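Local coordinates for A rubisco-like protein (Burkholderia fungorum, PDB 3NWR), which is of uncertain function but, as a rubisco-like protein classed as a lyase, probably acts on a sugar-phosphate-like substrate at the mouth of its TIM barrel, at residues A[20-25]-A[68-73]; A[73-78]-A[292-297]; A[96-101]-A[112-117]; A[258-263]-A[268-273]. All coordinates share one frame; numbering follows the deposited sequence.

Contact 1. Residues A[20-25]-A[68-73]; sequences LIETPL and EAAARP
Glu22 and Pro73 mark where the two backbones come closest, with 7.9 Å between their CA atoms. Residues 20-23 end a strand, whereas 68-73 run off the weakly bonded end of another strand into a loop. No main-chain ladder joins the two, and the gap is bridged from one side by the side chain of Glu22. Its CG stands anti to the backbone N (chi1 -178°) and the chain stays extended beyond it, which carries the carboxylate across to the loop. There the two oxygens divide their neighbours. OE1 of Glu22 lies 4.2 Å from the methyl CB of Ala70, while OE2 of Glu22 rests 3.5 Å from Pro73 CA and 4.2 Å from Arg72 O. These are van der Waals contacts around a buried acid, whose polar needs are met just beyond the segments: OE1 is hydrogen-bonded to Ser74 OG and OE2 to Thr125 OG1. In the antiparallel sheet of the rubisco-type N-terminal domain, strand 89-99 runs between strands 14-23 and 60-70, and its Trp89 touches both Glu22 and Pro73. The contact therefore reaches past strand 89-99 to the end of edge strand 60-70 and the following loop. Arg72 turns its CB away from residues 20-25, its NH1 stopping 7.0 Å from Glu22 OE2, too far for a salt bridge; its NE lies close to the like-charged Arg72 of the second subunit. Past Glu22 the strand stops in an ST turn, in which Leu25 N donates to Thr23 OG1 over 3.0 Å, and that hydroxyl also bonds Glu123 O.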
loop_
_atom_site.group_PDB
_atom_site.type_symbol
_atom_site.label_atom_id
_atom_site.label_comp_id
_atom_site.label_asym_id
_atom_site.label_seq_id
_atom_site.Cartn_x
_atom_site.Cartn_y
_atom_site.Cartn_z
ATOM N N LEU A 20 -12.626 -6.060 12.748
ATOM C CA LEU A 20 -13.811 -6.856 12.468
ATOM C C LEU A 20 -13.320 -8.117 11.785
ATOM O O LEU A 20 -12.663 -8.043 10.744
ATOM C CB LEU A 20 -14.763 -6.091 11.538
ATOM C CG LEU A 20 -15.854 -6.926 10.860
ATOM C CD1 LEU A 20 -16.882 -7.389 11.878
ATOM C CD2 LEU A 20 -16.523 -6.125 9.746
ATOM N N ILE A 21 -13.610 -9.283 12.360
ATOM C CA ILE A 21 -13.194 -10.524 11.729
ATOM C C ILE A 21 -14.394 -11.387 11.379
ATOM O O ILE A 21 -15.480 -11.220 11.937
ATOM C CB ILE A 21 -12.207 -11.330 12.594
ATOM C CG1 ILE A 21 -12.881 -11.819 13.882
ATOM C CG2 ILE A 21 -10.974 -10.493 12.892
ATOM C CD1 ILE A 21 -12.059 -12.873 14.625
ATOM N N GLU A 22 -14.196 -12.272 10.412
ATOM C CA GLU A 22 -15.233 -13.199 9.983
ATOM C C GLU A 22 -14.589 -14.563 9.816
ATOM O O GLU A 22 -13.524 -14.689 9.211
ATOM C CB GLU A 22 -15.837 -12.734 8.662
ATOM C CG GLU A 22 -16.974 -13.605 8.137
ATOM C CD GLU A 22 -17.372 -13.206 6.729
ATOM O OE1 GLU A 22 -17.856 -12.062 6.554
ATOM O OE2 GLU A 22 -17.175 -14.026 5.809
ATOM N N THR A 23 -15.233 -15.595 10.359
ATOM C CA THR A 23 -14.655 -16.933 10.352
ATOM C C THR A 23 -15.748 -17.952 10.655
ATOM O O THR A 23 -16.660 -17.666 11.428
ATOM C CB THR A 23 -13.529 -17.066 11.411
ATOM O OG1 THR A 23 -13.014 -18.403 11.414
ATOM C CG2 THR A 23 -14.047 -16.706 12.815
ATOM N N PRO A 24 -15.671 -19.137 10.029
ATOM C CA PRO A 24 -16.632 -20.180 10.395
ATOM C C PRO A 24 -16.168 -20.891 11.661
ATOM O O PRO A 24 -16.909 -21.706 12.221
ATOM C CB PRO A 24 -16.568 -21.130 9.206
ATOM C CG PRO A 24 -15.156 -21.028 8.730
ATOM C CD PRO A 24 -14.743 -19.584 8.974
ATOM N N LEU A 25 -14.948 -20.586 12.101
ATOM C CA LEU A 25 -14.386 -21.178 13.307
ATOM C C LEU A 25 -14.767 -20.342 14.529
ATOM O O LEU A 25 -15.561 -19.404 14.430
ATOM C CB LEU A 25 -12.859 -21.308 13.180
ATOM C CG LEU A 25 -12.352 -21.922 11.869
ATOM C CD1 LEU A 25 -10.830 -21.977 11.845
ATOM C CD2 LEU A 25 -12.949 -23.311 11.633
ATOM N N GLU A 68 -23.883 -10.467 14.366
ATOM C CA GLU A 68 -24.705 -11.337 13.536
ATOM C C GLU A 68 -23.835 -12.045 12.493
ATOM O O GLU A 68 -23.002 -11.416 11.836
ATOM C CB GLU A 68 -25.820 -10.539 12.857
ATOM C CG GLU A 68 -26.812 -11.401 12.091
ATOM C CD GLU A 68 -27.917 -10.589 11.446
ATOM O OE1 GLU A 68 -28.909 -11.195 10.986
ATOM O OE2 GLU A 68 -27.796 -9.346 11.400
ATOM N N ALA A 69 -24.017 -13.354 12.357
ATOM C CA ALA A 69 -23.229 -14.132 11.413
ATOM C C ALA A 69 -23.633 -13.831 9.980
ATOM O O ALA A 69 -24.734 -13.335 9.722
ATOM C CB ALA A 69 -23.360 -15.624 11.698
ATOM N N ALA A 70 -22.730 -14.119 9.050
ATOM C CA ALA A 70 -23.030 -13.994 7.629
ATOM C C ALA A 70 -23.488 -15.344 7.084
ATOM O O ALA A 70 -22.997 -16.395 7.511
ATOM C CB ALA A 70 -21.807 -13.481 6.871
ATOM N N ALA A 71 -24.423 -15.316 6.140
ATOM C CA ALA A 71 -24.948 -16.542 5.541
ATOM C C ALA A 71 -24.002 -17.103 4.487
ATOM O O ALA A 71 -24.055 -18.291 4.163
ATOM C CB ALA A 71 -26.319 -16.288 4.937
ATOM N N ARG A 72 -23.146 -16.237 3.951
ATOM C CA ARG A 72 -22.143 -16.634 2.970
ATOM C C ARG A 72 -20.816 -15.977 3.330
ATOM O O ARG A 72 -20.801 -14.891 3.910
ATOM C CB ARG A 72 -22.571 -16.198 1.571
ATOM C CG ARG A 72 -22.921 -14.721 1.486
ATOM C CD ARG A 72 -23.050 -14.241 0.050
ATOM N NE ARG A 72 -23.231 -12.791 -0.018
ATOM C CZ ARG A 72 -22.240 -11.907 0.074
ATOM N NH1 ARG A 72 -20.990 -12.318 0.244
ATOM N NH2 ARG A 72 -22.498 -10.608 -0.001
ATOM N N PRO A 73 -19.698 -16.634 2.992
ATOM C CA PRO A 73 -18.371 -16.078 3.306
ATOM C C PRO A 73 -18.062 -14.842 2.460
ATOM O O PRO A 73 -18.334 -14.831 1.256
ATOM C CB PRO A 73 -17.417 -17.217 2.943
ATOM C CG PRO A 73 -18.178 -18.057 1.944
ATOM C CD PRO A 73 -19.619 -17.947 2.331
#

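Contact 2. Residues A[73-78]-A[292-297]; sequences PSLPNA and SRDPAL
Ser74 and Ala296 meet where a loop of the N-terminal domain touches a loop of the catalytic TIM barrel, the one that follows strand 280-284. The barrel loop bends here in a type I beta turn from Asp294 to Leu297, reinforced by an Asx turn at Asp294. The tight point is small: CB of Ser74 and CB of Ala296 are 3.5 Å apart, closer than usual for two carbons, and the Ser74 hydroxyl lies alongside the same methyl. The polar partner of Ser74 OG is Glu22 of strand 14-23. Both Ser74 and Ala296 are partly open to solvent, so the closest packing lies toward the surface rather than deep inside. The buried side is looser and is carried by Leu75, whose two methyls part to different partners. CD1 of Leu75 touches CD1 of Leu297 at 3.9 Å, the two side chains crossing at about a right angle. CD2 of Leu75 instead reaches 3.7 Å from OD2 of Asp294, an apolar methyl against a carboxylate oxygen. With CG anti to its carbonyl carbon (chi1 -56°), Leu75 turns this fork toward the turn. The second subunit closes in as well: its Arg293 packs on Leu75 and bonds Pro76 O, and its Asp294 brings OD2 close to OD2 of Asp294 here. The other oxygen, OD1 of Asp294, accepts from Ala296 N at 2.8 Å, met from above the carboxylate plane, 38° out of it.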
loop_
_atom_site.group_PDB
_atom_site.type_symbol
_atom_site.label_atom_id
_atom_site.label_comp_id
_atom_site.label_asym_id
_atom_site.label_seq_id
_atom_site.Cartn_x
_atom_site.Cartn_y
_atom_site.Cartn_z
ATOM N N PRO A 73 -19.698 -16.634 2.992
ATOM C CA PRO A 73 -18.371 -16.078 3.306
ATOM C C PRO A 73 -18.062 -14.842 2.460
ATOM O O PRO A 73 -18.334 -14.831 1.256
ATOM C CB PRO A 73 -17.417 -17.217 2.943
ATOM C CG PRO A 73 -18.178 -18.057 1.944
ATOM C CD PRO A 73 -19.619 -17.947 2.331
ATOM N N SER A 74 -17.498 -13.812 3.085
ATOM C CA SER A 74 -17.207 -12.567 2.379
ATOM C C SER A 74 -16.042 -12.715 1.400
ATOM O O SER A 74 -16.011 -12.047 0.365
ATOM C CB SER A 74 -16.912 -11.443 3.370
ATOM O OG SER A 74 -18.045 -11.158 4.180
ATOM N N LEU A 75 -15.088 -13.577 1.738
ATOM C CA LEU A 75 -13.899 -13.791 0.914
ATOM C C LEU A 75 -13.665 -15.273 0.641
ATOM O O LEU A 75 -13.929 -16.118 1.500
ATOM C CB LEU A 75 -12.653 -13.233 1.608
ATOM C CG LEU A 75 -12.643 -11.763 2.035
ATOM C CD1 LEU A 75 -11.410 -11.510 2.904
ATOM C CD2 LEU A 75 -12.651 -10.838 0.822
ATOM N N PRO A 76 -13.155 -15.596 -0.556
ATOM C CA PRO A 76 -12.702 -16.968 -0.813
ATOM C C PRO A 76 -11.589 -17.361 0.147
ATOM O O PRO A 76 -10.843 -16.506 0.635
ATOM C CB PRO A 76 -12.132 -16.895 -2.235
ATOM C CG PRO A 76 -12.733 -15.677 -2.842
ATOM C CD PRO A 76 -12.963 -14.713 -1.719
ATOM N N ASN A 77 -11.471 -18.654 0.411
ATOM C CA ASN A 77 -10.421 -19.142 1.278
ATOM C C ASN A 77 -10.134 -20.602 0.969
ATOM O O ASN A 77 -10.968 -21.463 1.238
ATOM C CB ASN A 77 -10.825 -18.958 2.747
ATOM C CG ASN A 77 -9.750 -19.421 3.702
ATOM O OD1 ASN A 77 -9.097 -20.435 3.468
ATOM N ND2 ASN A 77 -9.546 -18.671 4.779
ATOM N N ALA A 78 -8.961 -20.869 0.397
ATOM C CA ALA A 78 -8.619 -22.212 -0.070
ATOM C C ALA A 78 -8.393 -23.210 1.064
ATOM O O ALA A 78 -8.707 -24.393 0.927
ATOM C CB ALA A 78 -7.397 -22.164 -0.985
ATOM N N SER A 292 -9.989 -0.503 1.149
ATOM C CA SER A 292 -11.153 -0.196 1.983
ATOM C C SER A 292 -12.559 -0.410 1.409
ATOM O O SER A 292 -13.514 -0.395 2.187
ATOM C CB SER A 292 -11.054 1.252 2.490
ATOM O OG SER A 292 -11.126 2.174 1.408
ATOM N N ARG A 293 -12.711 -0.576 0.091
ATOM C CA ARG A 293 -14.064 -0.640 -0.510
ATOM C C ARG A 293 -14.870 -1.836 -0.030
ATOM O O ARG A 293 -16.096 -1.767 0.016
ATOM C CB ARG A 293 -14.039 -0.702 -2.049
ATOM C CG ARG A 293 -13.613 0.557 -2.801
ATOM C CD ARG A 293 -14.745 1.502 -3.251
ATOM N NE ARG A 293 -16.035 0.919 -3.666
ATOM C CZ ARG A 293 -16.514 0.913 -4.912
ATOM N NH1 ARG A 293 -15.805 1.408 -5.929
ATOM N NH2 ARG A 293 -17.719 0.410 -5.144
ATOM N N ASP A 294 -14.202 -2.941 0.278
ATOM C CA ASP A 294 -14.899 -4.133 0.770
ATOM C C ASP A 294 -14.978 -4.059 2.293
ATOM O O ASP A 294 -13.948 -4.094 2.965
ATOM C CB ASP A 294 -14.149 -5.391 0.320
ATOM C CG ASP A 294 -14.809 -6.675 0.782
ATOM O OD1 ASP A 294 -15.604 -6.639 1.745
ATOM O OD2 ASP A 294 -14.504 -7.729 0.173
ATOM N N PRO A 295 -16.197 -3.941 2.846
ATOM C CA PRO A 295 -16.329 -3.756 4.297
ATOM C C PRO A 295 -15.752 -4.908 5.124
ATOM O O PRO A 295 -15.507 -4.724 6.319
ATOM C CB PRO A 295 -17.851 -3.655 4.508
ATOM C CG PRO A 295 -18.450 -4.254 3.289
ATOM C CD PRO A 295 -17.505 -3.925 2.170
ATOM N N ALA A 296 -15.533 -6.063 4.509
ATOM C CA ALA A 296 -14.994 -7.214 5.230
ATOM C C ALA A 296 -13.476 -7.272 5.184
ATOM O O ALA A 296 -12.881 -8.197 5.721
ATOM C CB ALA A 296 -15.576 -8.514 4.677
ATOM N N LEU A 297 -12.847 -6.294 4.539
ATOM C CA LEU A 297 -11.416 -6.380 4.281
ATOM C C LEU A 297 -10.721 -5.041 4.434
ATOM O O LEU A 297 -11.319 -4.000 4.216
ATOM C CB LEU A 297 -11.188 -6.896 2.853
ATOM C CG LEU A 297 -9.767 -7.221 2.386
ATOM C CD1 LEU A 297 -9.171 -8.342 3.239
ATOM C CD2 LEU A 297 -9.770 -7.618 0.907
#

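Contact 3. Residues A[96-101]-A[112-117]; sequences LSFPLA and ATVAGN
The ring of Phe98 lies over the last turn of a helix, with Thr113 and Val114 both approaching it obliquely. Their methyls lie on the same side of the ring plane but meet different ring atoms. Thr113 CG2 sits 3.5 Å from CE2 and 3.6 Å from CD2 of Phe98, and the two side chains slide past each other in opposite directions. Thr113 holds that methyl anti to its own backbone N, pointing it at the ring, while OG1 turns back along the helix (chi1 -60°) to hydrogen-bond Thr109 O. Across the ring from there, Val114 CG1 comes within 4.1 Å of Phe98 CE1 at a slant. At the ring end, CZ of Phe98 is 4.0 Å from Thr113 O, which is hydrogen-bonded to Gln38 NE2. All three residues are buried, and the contact is apolar. In the N-terminal domain this joins strand 89-99 to helix 107-114: Phe98 also touches Leu15 of strand 14-23, Val114 packs on Leu129 and Leu132 of strand 126-133, and Val199 of the second subunit packs on Thr113.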
loop_
_atom_site.group_PDB
_atom_site.type_symbol
_atom_site.label_atom_id
_atom_site.label_comp_id
_atom_site.label_asym_id
_atom_site.label_seq_id
_atom_site.Cartn_x
_atom_site.Cartn_y
_atom_site.Cartn_z
ATOM N N LEU A 96 -7.103 -6.089 20.014
ATOM C CA LEU A 96 -5.811 -6.650 20.388
ATOM C C LEU A 96 -4.954 -5.606 21.093
ATOM O O LEU A 96 -5.013 -4.420 20.772
ATOM C CB LEU A 96 -5.054 -7.182 19.166
ATOM C CG LEU A 96 -5.754 -8.262 18.350
ATOM C CD1 LEU A 96 -4.811 -8.783 17.265
ATOM C CD2 LEU A 96 -6.219 -9.387 19.245
ATOM N N SER A 97 -4.160 -6.063 22.056
ATOM C CA SER A 97 -3.197 -5.214 22.744
ATOM C C SER A 97 -1.789 -5.667 22.378
ATOM O O SER A 97 -1.450 -6.836 22.552
ATOM C CB SER A 97 -3.394 -5.314 24.261
ATOM O OG SER A 97 -2.467 -4.499 24.961
ATOM N N PHE A 98 -0.982 -4.744 21.855
ATOM C CA PHE A 98 0.375 -5.046 21.403
ATOM C C PHE A 98 1.412 -4.362 22.282
ATOM O O PHE A 98 1.299 -3.167 22.540
ATOM C CB PHE A 98 0.579 -4.535 19.974
ATOM C CG PHE A 98 -0.070 -5.387 18.916
ATOM C CD1 PHE A 98 -1.327 -5.071 18.420
ATOM C CD2 PHE A 98 0.596 -6.489 18.401
ATOM C CE1 PHE A 98 -1.911 -5.857 17.435
ATOM C CE2 PHE A 98 0.010 -7.283 17.417
ATOM C CZ PHE A 98 -1.239 -6.969 16.941
ATOM N N PRO A 99 2.439 -5.104 22.727
ATOM C CA PRO A 99 3.522 -4.465 23.483
ATOM C C PRO A 99 4.394 -3.587 22.588
ATOM O O PRO A 99 4.922 -4.057 21.576
ATOM C CB PRO A 99 4.347 -5.651 24.010
ATOM C CG PRO A 99 3.511 -6.862 23.794
ATOM C CD PRO A 99 2.619 -6.560 22.626
ATOM N N LEU A 100 4.554 -2.324 22.966
ATOM C CA LEU A 100 5.330 -1.381 22.164
ATOM C C LEU A 100 6.780 -1.809 21.995
ATOM O O LEU A 100 7.416 -1.511 20.982
ATOM C CB LEU A 100 5.272 0.014 22.780
ATOM C CG LEU A 100 3.874 0.614 22.857
ATOM C CD1 LEU A 100 3.904 2.028 23.446
ATOM C CD2 LEU A 100 3.211 0.624 21.480
ATOM N N ALA A 101 7.313 -2.513 22.985
ATOM C CA ALA A 101 8.697 -2.963 22.913
ATOM C C ALA A 101 8.953 -3.881 21.705
ATOM O O ALA A 101 10.084 -3.996 21.241
ATOM C CB ALA A 101 9.091 -3.664 24.215
ATOM N N ALA A 112 3.244 -3.444 9.553
ATOM C CA ALA A 112 3.415 -4.881 9.340
ATOM C C ALA A 112 2.816 -5.667 10.496
ATOM O O ALA A 112 2.433 -6.827 10.338
ATOM C CB ALA A 112 4.897 -5.219 9.190
ATOM N N THR A 113 2.761 -5.029 11.663
ATOM C CA THR A 113 2.317 -5.696 12.884
ATOM C C THR A 113 0.799 -5.667 13.018
ATOM O O THR A 113 0.176 -6.704 13.245
ATOM C CB THR A 113 2.962 -5.053 14.127
ATOM O OG1 THR A 113 4.390 -5.155 14.032
ATOM C CG2 THR A 113 2.501 -5.772 15.399
ATOM N N VAL A 114 0.199 -4.486 12.879
ATOM C CA VAL A 114 -1.252 -4.356 13.053
ATOM C C VAL A 114 -2.051 -4.666 11.801
ATOM O O VAL A 114 -3.265 -4.847 11.871
ATOM C CB VAL A 114 -1.653 -2.965 13.578
ATOM C CG1 VAL A 114 -1.009 -2.717 14.945
ATOM C CG2 VAL A 114 -1.281 -1.872 12.574
ATOM N N ALA A 115 -1.394 -4.720 10.653
ATOM C CA ALA A 115 -2.118 -5.109 9.454
ATOM C C ALA A 115 -1.460 -6.373 8.879
ATOM O O ALA A 115 -1.923 -7.492 9.118
ATOM C CB ALA A 115 -2.185 -3.946 8.462
ATOM N N GLY A 116 -0.363 -6.191 8.169
ATOM C CA GLY A 116 0.447 -7.286 7.660
ATOM C C GLY A 116 -0.239 -8.559 7.189
ATOM O O GLY A 116 -1.212 -8.509 6.437
ATOM N N ASN A 117 0.295 -9.697 7.632
ATOM C CA ASN A 117 -0.160 -11.018 7.198
ATOM C C ASN A 117 -1.534 -11.406 7.753
ATOM O O ASN A 117 -2.068 -12.440 7.371
ATOM C CB ASN A 117 0.862 -12.103 7.595
ATOM C CG ASN A 117 1.949 -12.347 6.538
ATOM O OD1 ASN A 117 1.994 -11.702 5.487
ATOM N ND2 ASN A 117 2.828 -13.316 6.826
#

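Contact 4. Residues A[258-263]-A[268-273]; sequences VMASIN and SAIQSL
Apolar contacts join the segments, and Ile270 is their centre. Its CD1 meets the CB of Ala260 at 3.8 Å, methyl against methyl, and its CG1 comes within 4.3 Å of CG2 of Ile262. CG1 of Ile270 is anti to the carbonyl carbon (chi1 -62°), and the second torsion folds CD1 round (chi2 -58°) against the strand. The touch of Ile262 is through its CG2 branch; the longer branch leads elsewhere, and this residue packs on Tyr304 and Trp308 of helix 301-309. Val258 and Leu273 face each other more distantly, their side chains approaching the opposite segment no closer than 5.0 Å. The path from strand 257-261 through helix 267-276 to the parallel neighbour strand 280-284 is a beta-alpha-beta crossover of the TIM barrel, with the short helix 262-265 at its turn. Ile270 also touches Leu281 of that next strand, so from the helix it reaches two adjacent strands of the barrel.

Backbone bonds organise each side separately. Strand 257-261 pairs with its neighbours through Val258 and Ala260 to His282 and through Met259 to Phe234. An inverse gamma turn centred on Ser261 then swings the chain into the short helix 262-265. In helix 267-276, Leu273 N donates to Ala269 O at 2.9 Å.

Polar side chains point outside the contact. Ser261 OG is held by Asn286 ND2, and Asn263 OD1 by Tyr304 OH. Ser272 OG bonds Asp239 OD1 of the second subunit, and Ser268 OG bonds Asp238 O there.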
loop_
_atom_site.group_PDB
_atom_site.type_symbol
_atom_site.label_atom_id
_atom_site.label_comp_id
_atom_site.label_asym_id
_atom_site.label_seq_id
_atom_site.Cartn_x
_atom_site.Cartn_y
_atom_site.Cartn_z
ATOM N N VAL A 258 4.098 20.710 -1.071
ATOM C CA VAL A 258 4.285 19.587 -1.984
ATOM C C VAL A 258 3.242 18.507 -1.700
ATOM O O VAL A 258 2.837 18.300 -0.556
ATOM C CB VAL A 258 5.699 18.987 -1.906
ATOM C CG1 VAL A 258 6.721 19.990 -2.444
ATOM C CG2 VAL A 258 6.031 18.587 -0.478
ATOM N N MET A 259 2.820 17.834 -2.762
ATOM C CA MET A 259 1.843 16.757 -2.687
ATOM C C MET A 259 2.555 15.444 -2.991
ATOM O O MET A 259 3.492 15.410 -3.788
ATOM C CB MET A 259 0.761 17.016 -3.732
ATOM C CG MET A 259 -0.051 15.811 -4.162
ATOM S SD MET A 259 -1.178 16.384 -5.458
ATOM C CE MET A 259 -1.702 14.813 -6.144
ATOM N N ALA A 260 2.118 14.366 -2.349
ATOM C CA ALA A 260 2.674 13.032 -2.602
ATOM C C ALA A 260 1.580 11.978 -2.556
ATOM O O ALA A 260 0.675 12.064 -1.727
ATOM C CB ALA A 260 3.777 12.702 -1.581
ATOM N N SER A 261 1.664 11.001 -3.455
ATOM C CA SER A 261 0.760 9.851 -3.440
ATOM C C SER A 261 1.254 8.895 -2.367
ATOM O O SER A 261 2.085 8.014 -2.618
ATOM C CB SER A 261 0.737 9.174 -4.805
ATOM O OG SER A 261 0.157 10.042 -5.758
ATOM N N ILE A 262 0.744 9.091 -1.156
ATOM C CA ILE A 262 1.291 8.397 0.010
ATOM C C ILE A 262 1.367 6.874 -0.100
ATOM O O ILE A 262 2.345 6.275 0.325
ATOM C CB ILE A 262 0.558 8.795 1.305
ATOM C CG1 ILE A 262 -0.968 8.704 1.125
ATOM C CG2 ILE A 262 0.973 10.215 1.706
ATOM C CD1 ILE A 262 -1.778 8.861 2.445
ATOM N N ASN A 263 0.330 6.238 -0.640
ATOM C CA ASN A 263 0.328 4.781 -0.662
ATOM C C ASN A 263 1.491 4.205 -1.461
ATOM O O ASN A 263 2.056 3.176 -1.097
ATOM C CB ASN A 263 -0.989 4.242 -1.199
ATOM C CG ASN A 263 -2.149 4.598 -0.310
ATOM O OD1 ASN A 263 -2.063 4.462 0.922
ATOM N ND2 ASN A 263 -3.231 5.084 -0.912
ATOM N N SER A 268 8.001 4.728 4.746
ATOM C CA SER A 268 9.449 4.914 4.855
ATOM C C SER A 268 9.918 6.166 4.128
ATOM O O SER A 268 10.744 6.935 4.645
ATOM C CB SER A 268 10.180 3.690 4.284
ATOM O OG SER A 268 9.859 2.543 5.039
ATOM N N ALA A 269 9.408 6.369 2.921
ATOM C CA ALA A 269 9.786 7.536 2.129
ATOM C C ALA A 269 9.201 8.816 2.705
ATOM O O ALA A 269 9.892 9.838 2.807
ATOM C CB ALA A 269 9.346 7.375 0.677
ATOM N N ILE A 270 7.922 8.780 3.065
ATOM C CA ILE A 270 7.282 10.011 3.513
ATOM C C ILE A 270 7.843 10.515 4.839
ATOM O O ILE A 270 8.043 11.725 5.006
ATOM C CB ILE A 270 5.747 9.880 3.553
ATOM C CG1 ILE A 270 5.191 9.588 2.151
ATOM C CG2 ILE A 270 5.120 11.138 4.158
ATOM C CD1 ILE A 270 5.516 10.631 1.079
ATOM N N GLN A 271 8.119 9.611 5.775
ATOM C CA GLN A 271 8.690 10.046 7.047
ATOM C C GLN A 271 10.048 10.710 6.814
ATOM O O GLN A 271 10.356 11.743 7.415
ATOM C CB GLN A 271 8.784 8.897 8.057
ATOM C CG GLN A 271 9.307 9.380 9.399
ATOM C CD GLN A 271 9.280 8.336 10.491
ATOM O OE1 GLN A 271 8.856 7.194 10.285
ATOM N NE2 GLN A 271 9.731 8.729 11.674
ATOM N N SER A 272 10.850 10.143 5.915
ATOM C CA SER A 272 12.148 10.737 5.615
ATOM C C SER A 272 11.993 12.099 4.929
ATOM O O SER A 272 12.683 13.053 5.281
ATOM C CB SER A 272 12.999 9.791 4.769
ATOM O OG SER A 272 13.445 8.703 5.563
ATOM N N LEU A 273 11.076 12.192 3.971
ATOM C CA LEU A 273 10.824 13.449 3.273
ATOM C C LEU A 273 10.379 14.511 4.263
ATOM O O LEU A 273 10.792 15.662 4.175
ATOM C CB LEU A 273 9.749 13.264 2.208
ATOM C CG LEU A 273 9.253 14.527 1.503
ATOM C CD1 LEU A 273 10.392 15.180 0.703
ATOM C CD2 LEU A 273 8.086 14.167 0.600
#

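How the contacts relate
Contacts 1 and 3 belong to the N-terminal domain and reach the same antiparallel sheet, their centres about 23 Å apart. Contact 2 shares Pro73 with contact 1 and begins where that contact ends, and the two touch; it carries the N-terminal domain onto the barrel. Contact 4 lies within the barrel, about 36 Å from contact 1 and 29 Å from contact 2, centre to centre. Along the chain, contact 1 closes first, and contacts 3 and 4 are both nested in the long loop that contact 2 closes. Contacts 2, 3 and 4 each bring several residues to the second subunit, contact 1 only Arg72, so both domains take part in the dimer.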